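Local atomic coordinates of glycine oxidase (PDB entry 7CYX), a protein that binds FAD and probably oxidises glycine with molecular oxygen to glyoxylate, hydrogen peroxide and ammonium, a step linked to thiamine diphosphate synthesis. Residues K229-A234 with P278-S283; G319-E322 with G326-A329; G345-D350 with E357-D362. All coordinates share one frame; numbering follows the deposited sequence.

How the contacts relate
Contact 1 stands apart, its centre about 37 Å from that of contact 2 and 36 Å from that of contact 3, on the opposite side of the chain's centre. There a helix lies against the eight-stranded sheet, joined by a buried carboxylate and a small apolar touch. Contacts 2 and 3 are neighbours, with centres about 10 Å apart. Contact 2 is a largely buried hairpin at the edge of the six-stranded sheet, held by backbone bonds; contact 3, partly open to solvent, packs helix 341-352 against the start of helix 360-365 through an aromatic ring and a water. The side chain of N358 ties these two together, its ND2 probably bonded to E320 O at 2.7 Å.

Contact 1: K229-A234 with P278-S283; sequences KGEVVA and PESITS
The polar half of this contact is one buried bond: the hydroxyl of S280 donates to the carboxylate of E231, with OG 2.8 Å from OE1. The hydroxyl comes from above the carboxylate plane, 46° out of it, and S280 CB also touches the carboxylate, 3.4 Å from OE1. On the strand, the glutamate has its CG anti to the carbonyl carbon (chi1 -77°) and then bends at chi2, which brings the acid across to the helix. Serine is small enough to sit this close to the strand while still offering a donor. OE1 also takes a salt bridge from K268 and a hydrogen bond from T266, while OE2 accepts from the backbone N of Q277, just ahead of the helix. A buried acid gripped in this way is probably ionised, and a negative charge near a helix N-terminus should be favourable.

The apolar half is slighter. V233, two residues on and so facing the helix as E231 does, reaches I281, with CG2 of the valine 4.2 Å from CG1 of the isoleucine. Both are branched at CB, so their bulk lies close to the backbone and makes a modest apolar touch beside the polar pair.

Within the helix, the first turn is knit by P278 O, which accepts from T282 N at 2.8 Å and also from T282 OG1. Proline suits this position, where no helical backbone donor is required.

Strand 225-236 runs between strands 260-269 and 299-311 in the eight-stranded mixed sheet. Helix 278-291 packs on one face of it, over E231 and V233, whereas the other face is turned to the flavin through V232, which touches the FAD.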
loop_
_atom_site.group_PDB
_atom_site.type_symbol
_atom_site.label_atom_id
_atom_site.label_comp_id
_atom_site.label_asym_id
_atom_site.label_seq_id
_atom_site.Cartn_x
_atom_site.Cartn_y
_atom_site.Cartn_z
ATOM N N LYS A 229 10.328 22.523 -9.965
ATOM C CA LYS A 229 9.000 21.977 -10.064
ATOM C C LYS A 229 9.044 20.869 -11.116
ATOM O O LYS A 229 9.723 20.999 -12.098
ATOM C CB LYS A 229 7.983 23.078 -10.392
ATOM C CG LYS A 229 6.718 22.612 -11.103
ATOM C CD LYS A 229 5.772 23.761 -11.401
ATOM C CE LYS A 229 4.409 23.309 -11.890
ATOM N NZ LYS A 229 3.509 24.450 -12.190
ATOM N N GLY A 230 8.344 19.765 -10.856
ATOM C CA GLY A 230 8.193 18.691 -11.849
ATOM C C GLY A 230 6.769 18.195 -11.874
ATOM O O GLY A 230 6.193 17.971 -10.800
ATOM N N GLU A 231 6.210 18.078 -13.088
ATOM C CA GLU A 231 4.845 17.680 -13.314
ATOM C C GLU A 231 4.866 16.251 -13.828
ATOM O O GLU A 231 5.714 15.935 -14.657
ATOM C CB GLU A 231 4.159 18.563 -14.360
ATOM C CG GLU A 231 3.743 19.920 -13.845
ATOM C CD GLU A 231 3.840 21.036 -14.866
ATOM O OE1 GLU A 231 4.949 21.224 -15.414
ATOM O OE2 GLU A 231 2.798 21.699 -15.120
ATOM N N VAL A 232 3.948 15.417 -13.309
ATOM C CA VAL A 232 3.863 14.039 -13.705
ATOM C C VAL A 232 2.398 13.612 -13.864
ATOM O O VAL A 232 1.483 14.205 -13.301
ATOM C CB VAL A 232 4.680 13.110 -12.787
ATOM C CG1 VAL A 232 5.390 13.852 -11.670
ATOM C CG2 VAL A 232 3.874 11.942 -12.254
ATOM N N VAL A 233 2.218 12.579 -14.697
ATOM C CA VAL A 233 0.933 12.023 -15.094
ATOM C C VAL A 233 0.923 10.544 -14.707
ATOM O O VAL A 233 1.969 9.893 -14.708
ATOM C CB VAL A 233 0.732 12.217 -16.605
ATOM C CG1 VAL A 233 -0.189 11.177 -17.202
ATOM C CG2 VAL A 233 0.257 13.620 -16.935
ATOM N N ALA A 234 -0.262 10.021 -14.384
ATOM C CA ALA A 234 -0.426 8.606 -14.035
ATOM C C ALA A 234 -1.622 8.035 -14.794
ATOM O O ALA A 234 -2.677 8.664 -14.863
ATOM C CB ALA A 234 -0.624 8.450 -12.538
ATOM N N PRO A 278 -1.652 22.549 -18.770
ATOM C CA PRO A 278 -2.012 21.665 -19.870
ATOM C C PRO A 278 -0.853 21.243 -20.778
ATOM O O PRO A 278 -0.732 20.059 -21.080
ATOM C CB PRO A 278 -3.031 22.541 -20.615
ATOM C CG PRO A 278 -3.785 23.203 -19.496
ATOM C CD PRO A 278 -2.673 23.587 -18.543
ATOM N N GLU A 279 -0.058 22.219 -21.219
ATOM C CA GLU A 279 1.054 22.039 -22.158
ATOM C C GLU A 279 1.985 20.933 -21.651
ATOM O O GLU A 279 2.468 20.140 -22.439
ATOM C CB GLU A 279 1.790 23.372 -22.333
ATOM C CG GLU A 279 3.134 23.299 -23.052
ATOM C CD GLU A 279 3.695 24.667 -23.455
ATOM O OE1 GLU A 279 3.769 24.927 -24.678
ATOM O OE2 GLU A 279 4.061 25.491 -22.558
ATOM N N SER A 280 2.251 20.923 -20.339
ATOM C CA SER A 280 3.061 19.904 -19.689
ATOM C C SER A 280 2.372 18.544 -19.822
ATOM O O SER A 280 3.009 17.556 -20.186
ATOM C CB SER A 280 3.294 20.237 -18.247
ATOM O OG SER A 280 4.144 21.361 -18.117
ATOM N N ILE A 281 1.056 18.505 -19.551
ATOM C CA ILE A 281 0.302 17.259 -19.665
ATOM C C ILE A 281 0.448 16.718 -21.096
ATOM O O ILE A 281 0.674 15.525 -21.282
ATOM C CB ILE A 281 -1.182 17.422 -19.286
ATOM C CG1 ILE A 281 -1.411 17.385 -17.773
ATOM C CG2 ILE A 281 -2.021 16.377 -19.982
ATOM C CD1 ILE A 281 -2.856 17.617 -17.355
ATOM N N THR A 282 0.269 17.606 -22.086
ATOM C CA THR A 282 0.261 17.274 -23.524
ATOM C C THR A 282 1.659 16.856 -23.982
ATOM O O THR A 282 1.820 15.932 -24.773
ATOM C CB THR A 282 -0.105 18.484 -24.397
ATOM O OG1 THR A 282 -1.328 19.046 -23.946
ATOM C CG2 THR A 282 -0.221 18.125 -25.862
ATOM N N SER A 283 2.650 17.629 -23.550
ATOM C CA SER A 283 4.026 17.377 -23.882
ATOM C C SER A 283 4.448 16.001 -23.332
ATOM O O SER A 283 5.067 15.190 -24.041
ATOM C CB SER A 283 4.881 18.505 -23.380
ATOM O OG SER A 283 6.236 18.313 -23.730
#

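Contact 2: G319-E322 with G326-A329; sequences GEHE and GLYA
E320 and Y328 lie side by side on one face of a small antiparallel pairing and point the same way. With CG anti to the backbone N (chi1 177°) and an extended chain beyond it, the glutamate runs along the tyrosine. Its CB is 3.6 Å from Y328 CE2, and its OE1 lies 3.5 Å from that same carbon. The carboxylate and ring planes are turned 42° apart. The methylenes thus supply apolar contact along the ring while the charged end travels on to K325, its salt-bridge partner. A long acid suits this partly exposed place because it can do both.

H321 and L327 approach from the two segments of the hairpin and cross at a slant, the imidazole CD2 3.8 Å from the leucine CD1. The ring nitrogens serve elsewhere: NE2 bonds to Y218 O and ND1 to the backbone N of E323.

Between these two side-chain pairs the backbones form a beta hairpin. G319 and A329 make a hydrogen-bonded pair, with G319 N to A329 O at 3.0 Å and A329 N to G319 O at 2.9 Å. E320 and Y328 form the next, non-hydrogen-bonded pair, and H321 N reaches L327 O at 2.8 Å. G319 is almost fully extended (phi 172°), which glycine allows readily.

Strand 327-331 lies between strands 203-206 and 317-318, the latter outermost within the chain; helix 341-352 meets Y328 through L351 and I352.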
loop_
_atom_site.group_PDB
_atom_site.type_symbol
_atom_site.label_atom_id
_atom_site.label_comp_id
_atom_site.label_asym_id
_atom_site.label_seq_id
_atom_site.Cartn_x
_atom_site.Cartn_y
_atom_site.Cartn_z
ATOM N N GLY A 319 25.561 17.332 7.456
ATOM C CA GLY A 319 26.617 17.618 8.411
ATOM C C GLY A 319 26.210 18.447 9.611
ATOM O O GLY A 319 25.071 18.885 9.755
ATOM N N GLU A 320 27.202 18.615 10.496
ATOM C CA GLU A 320 27.128 19.342 11.755
ATOM C C GLU A 320 27.777 20.721 11.564
ATOM O O GLU A 320 28.784 20.844 10.868
ATOM C CB GLU A 320 27.833 18.518 12.834
ATOM C CG GLU A 320 27.892 19.180 14.196
ATOM C CD GLU A 320 28.195 18.251 15.365
ATOM O OE1 GLU A 320 28.583 17.072 15.128
ATOM O OE2 GLU A 320 28.000 18.700 16.516
ATOM N N HIS A 321 27.164 21.749 12.163
ATOM C CA HIS A 321 27.704 23.112 12.210
ATOM C C HIS A 321 28.979 23.087 13.053
ATOM O O HIS A 321 29.006 22.464 14.127
ATOM C CB HIS A 321 26.652 24.068 12.793
ATOM C CG HIS A 321 26.891 25.521 12.552
ATOM N ND1 HIS A 321 27.948 26.201 13.114
ATOM C CD2 HIS A 321 26.175 26.442 11.870
ATOM C CE1 HIS A 321 27.895 27.470 12.760
ATOM N NE2 HIS A 321 26.817 27.642 12.000
ATOM N N GLU A 322 30.018 23.777 12.576
ATOM C CA GLU A 322 31.364 23.663 13.155
ATOM C C GLU A 322 31.421 24.340 14.537
ATOM O O GLU A 322 32.226 23.969 15.374
ATOM C CB GLU A 322 32.402 24.233 12.181
ATOM C CG GLU A 322 33.730 23.490 12.221
ATOM C CD GLU A 322 33.691 22.054 11.714
ATOM O OE1 GLU A 322 33.808 21.859 10.487
ATOM O OE2 GLU A 322 33.531 21.127 12.543
ATOM N N GLY A 326 25.102 20.858 18.097
ATOM C CA GLY A 326 23.829 20.172 17.984
ATOM C C GLY A 326 23.007 20.623 16.786
ATOM O O GLY A 326 21.848 20.210 16.662
ATOM N N LEU A 327 23.583 21.468 15.915
ATOM C CA LEU A 327 22.865 21.979 14.750
ATOM C C LEU A 327 23.356 21.214 13.511
ATOM O O LEU A 327 24.530 21.277 13.143
ATOM C CB LEU A 327 23.106 23.490 14.663
ATOM C CG LEU A 327 22.128 24.361 13.859
ATOM C CD1 LEU A 327 22.818 24.959 12.647
ATOM C CD2 LEU A 327 20.863 23.626 13.446
ATOM N N TYR A 328 22.439 20.456 12.905
ATOM C CA TYR A 328 22.738 19.583 11.810
ATOM C C TYR A 328 21.881 20.004 10.613
ATOM O O TYR A 328 20.866 20.672 10.786
ATOM C CB TYR A 328 22.495 18.112 12.197
ATOM C CG TYR A 328 23.307 17.603 13.363
ATOM C CD1 TYR A 328 22.868 17.813 14.654
ATOM C CD2 TYR A 328 24.501 16.919 13.189
ATOM C CE1 TYR A 328 23.598 17.393 15.751
ATOM C CE2 TYR A 328 25.242 16.473 14.275
ATOM C CZ TYR A 328 24.781 16.704 15.562
ATOM O OH TYR A 328 25.439 16.277 16.677
ATOM N N ALA A 329 22.275 19.521 9.425
ATOM C CA ALA A 329 21.617 19.791 8.150
ATOM C C ALA A 329 21.621 18.515 7.313
ATOM O O ALA A 329 22.599 17.771 7.357
ATOM C CB ALA A 329 22.340 20.900 7.414
#

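Contact 3: G345-D350 with E357-D362; sequences GQYMAD and ENHLLD
Y347 and the 357-362 segment meet at a water that receives two bonds: the tyrosine OH donates to it at 3.0 Å, and the backbone N of L361 also donates at 3.0 Å. A third, to OD1 of N358, is too short to be trusted and stays doubtful. Asparagine suits this spot because its ND2 bonds to E320 O in the neighbouring hairpin, while OD1 probably faces the water.

The tyrosine reaches so far because its CG is anti to the backbone N (chi1 170°), which carries the ring away from helix 341-352 and across to 357-362. L360 comes from the opposite direction and sets CD2 squarely over one face. In this CH-pi contact the methyl is 3.2 Å from the ring centroid and only 7° off the normal, unusually close, so the exact spacing should be read with reserve. A leucine fits because its branch ends in a methyl that can settle over the middle of the ring. The methyl CE of M348, from the tyrosine's own helix, lies in the ring plane at its edge.

The segment leading into helix 360-365 is shaped by an inverse gamma turn centred on N358, closed by a weak bond from H359 N to E357 O. In this flavin-binding fold the turn follows helix 341-352, so the two segments join the chain's last two helices, some way from the FAD; L360 also touches M318 of strand 317-318.

H359 meets the tyrosine at its edge. Its ND1 donates to E357 O at 3.0 Å, which steadies the imidazole, and its face receives the edge of the Y347 ring in an offset edge-to-face pair. The two planes stand at 89°, with the tyrosine CE1 3.9 Å from the histidine CE1.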
loop_
_atom_site.group_PDB
_atom_site.type_symbol
_atom_site.label_atom_id
_atom_site.label_comp_id
_atom_site.label_asym_id
_atom_site.label_seq_id
_atom_site.Cartn_x
_atom_site.Cartn_y
_atom_site.Cartn_z
ATOM N N GLY A 345 20.066 8.822 6.303
ATOM C CA GLY A 345 19.606 8.610 7.662
ATOM C C GLY A 345 20.651 7.909 8.507
ATOM O O GLY A 345 20.923 8.316 9.659
ATOM N N GLN A 346 21.223 6.840 7.936
ATOM C CA GLN A 346 22.223 6.044 8.605
ATOM C C GLN A 346 23.381 6.969 8.985
ATOM O O GLN A 346 23.785 7.021 10.156
ATOM C CB GLN A 346 22.661 4.888 7.703
ATOM C CG GLN A 346 23.341 3.748 8.446
ATOM C CD GLN A 346 23.464 2.520 7.582
ATOM O OE1 GLN A 346 24.188 2.515 6.589
ATOM N NE2 GLN A 346 22.747 1.466 7.949
ATOM N N TYR A 347 23.840 7.758 8.007
ATOM C CA TYR A 347 25.000 8.623 8.172
ATOM C C TYR A 347 24.741 9.666 9.255
ATOM O O TYR A 347 25.579 9.877 10.140
ATOM C CB TYR A 347 25.354 9.379 6.892
ATOM C CG TYR A 347 26.388 10.453 7.115
ATOM C CD1 TYR A 347 27.730 10.129 7.219
ATOM C CD2 TYR A 347 26.030 11.781 7.295
ATOM C CE1 TYR A 347 28.689 11.102 7.448
ATOM C CE2 TYR A 347 26.978 12.770 7.517
ATOM C CZ TYR A 347 28.316 12.424 7.597
ATOM O OH TYR A 347 29.294 13.352 7.806
ATOM N N MET A 348 23.580 10.320 9.157
ATOM C CA MET A 348 23.252 11.386 10.060
ATOM C C MET A 348 23.222 10.827 11.495
ATOM O O MET A 348 23.760 11.423 12.406
ATOM C CB MET A 348 21.910 12.027 9.675
ATOM C CG MET A 348 21.921 13.552 9.615
ATOM S SD MET A 348 23.258 14.370 8.679
ATOM C CE MET A 348 23.203 13.429 7.161
ATOM N N ALA A 349 22.625 9.649 11.690
ATOM C CA ALA A 349 22.547 9.082 13.032
ATOM C C ALA A 349 23.950 8.702 13.548
ATOM O O ALA A 349 24.261 8.973 14.713
ATOM C CB ALA A 349 21.600 7.911 13.060
ATOM N N ASP A 350 24.793 8.127 12.679
ATOM C CA ASP A 350 26.196 7.834 13.013
ATOM C C ASP A 350 26.889 9.122 13.480
ATOM O O ASP A 350 27.526 9.140 14.540
ATOM C CB ASP A 350 26.941 7.201 11.834
ATOM C CG ASP A 350 26.748 5.704 11.648
ATOM O OD1 ASP A 350 26.031 5.073 12.472
ATOM O OD2 ASP A 350 27.331 5.172 10.679
ATOM N N GLU A 357 32.896 10.939 11.470
ATOM C CA GLU A 357 33.429 12.329 11.437
ATOM C C GLU A 357 32.584 13.178 10.481
ATOM O O GLU A 357 31.906 12.641 9.583
ATOM C CB GLU A 357 34.887 12.409 10.955
ATOM C CG GLU A 357 35.895 11.629 11.797
ATOM C CD GLU A 357 35.958 11.942 13.287
ATOM O OE1 GLU A 357 35.329 12.921 13.732
ATOM O OE2 GLU A 357 36.634 11.188 14.013
ATOM N N ASN A 358 32.679 14.504 10.663
ATOM C CA ASN A 358 31.896 15.511 9.934
ATOM C C ASN A 358 32.486 15.729 8.533
ATOM O O ASN A 358 32.792 16.846 8.163
ATOM C CB ASN A 358 31.859 16.820 10.725
ATOM C CG ASN A 358 30.711 17.722 10.339
ATOM O OD1 ASN A 358 29.820 17.307 9.600
ATOM N ND2 ASN A 358 30.705 18.941 10.855
ATOM N N HIS A 359 32.622 14.656 7.752
ATOM C CA HIS A 359 33.461 14.661 6.555
ATOM C C HIS A 359 32.632 14.806 5.269
ATOM O O HIS A 359 33.189 14.933 4.169
ATOM C CB HIS A 359 34.321 13.383 6.499
ATOM C CG HIS A 359 33.571 12.128 6.186
ATOM N ND1 HIS A 359 33.057 11.302 7.181
ATOM C CD2 HIS A 359 33.270 11.542 5.003
ATOM C CE1 HIS A 359 32.452 10.271 6.616
ATOM N NE2 HIS A 359 32.570 10.393 5.269
ATOM N N LEU A 360 31.302 14.754 5.379
ATOM C CA LEU A 360 30.492 14.700 4.165
ATOM C C LEU A 360 30.206 16.134 3.679
ATOM O O LEU A 360 29.963 16.332 2.507
ATOM C CB LEU A 360 29.231 13.875 4.449
ATOM C CG LEU A 360 28.922 12.704 3.503
ATOM C CD1 LEU A 360 30.161 11.967 2.987
ATOM C CD2 LEU A 360 27.990 11.716 4.191
ATOM N N LEU A 361 30.301 17.130 4.568
ATOM C CA LEU A 361 30.295 18.548 4.158
ATOM C C LEU A 361 31.423 18.798 3.150
ATOM O O LEU A 361 31.175 19.204 2.005
ATOM C CB LEU A 361 30.443 19.436 5.401
ATOM C CG LEU A 361 29.206 20.233 5.832
ATOM C CD1 LEU A 361 27.932 19.415 5.731
ATOM C CD2 LEU A 361 29.376 20.765 7.248
ATOM N N ASP A 362 32.650 18.506 3.594
ATOM C CA ASP A 362 33.883 18.657 2.832
ATOM C C ASP A 362 33.800 17.875 1.517
ATOM O O ASP A 362 34.041 18.411 0.444
ATOM C CB ASP A 362 35.083 18.160 3.645
ATOM C CG ASP A 362 36.269 19.111 3.630
ATOM O OD1 ASP A 362 36.586 19.648 2.538
ATOM O OD2 ASP A 362 36.862 19.319 4.718
HETATM O O HOH W 1 29.370 16.267 7.337
#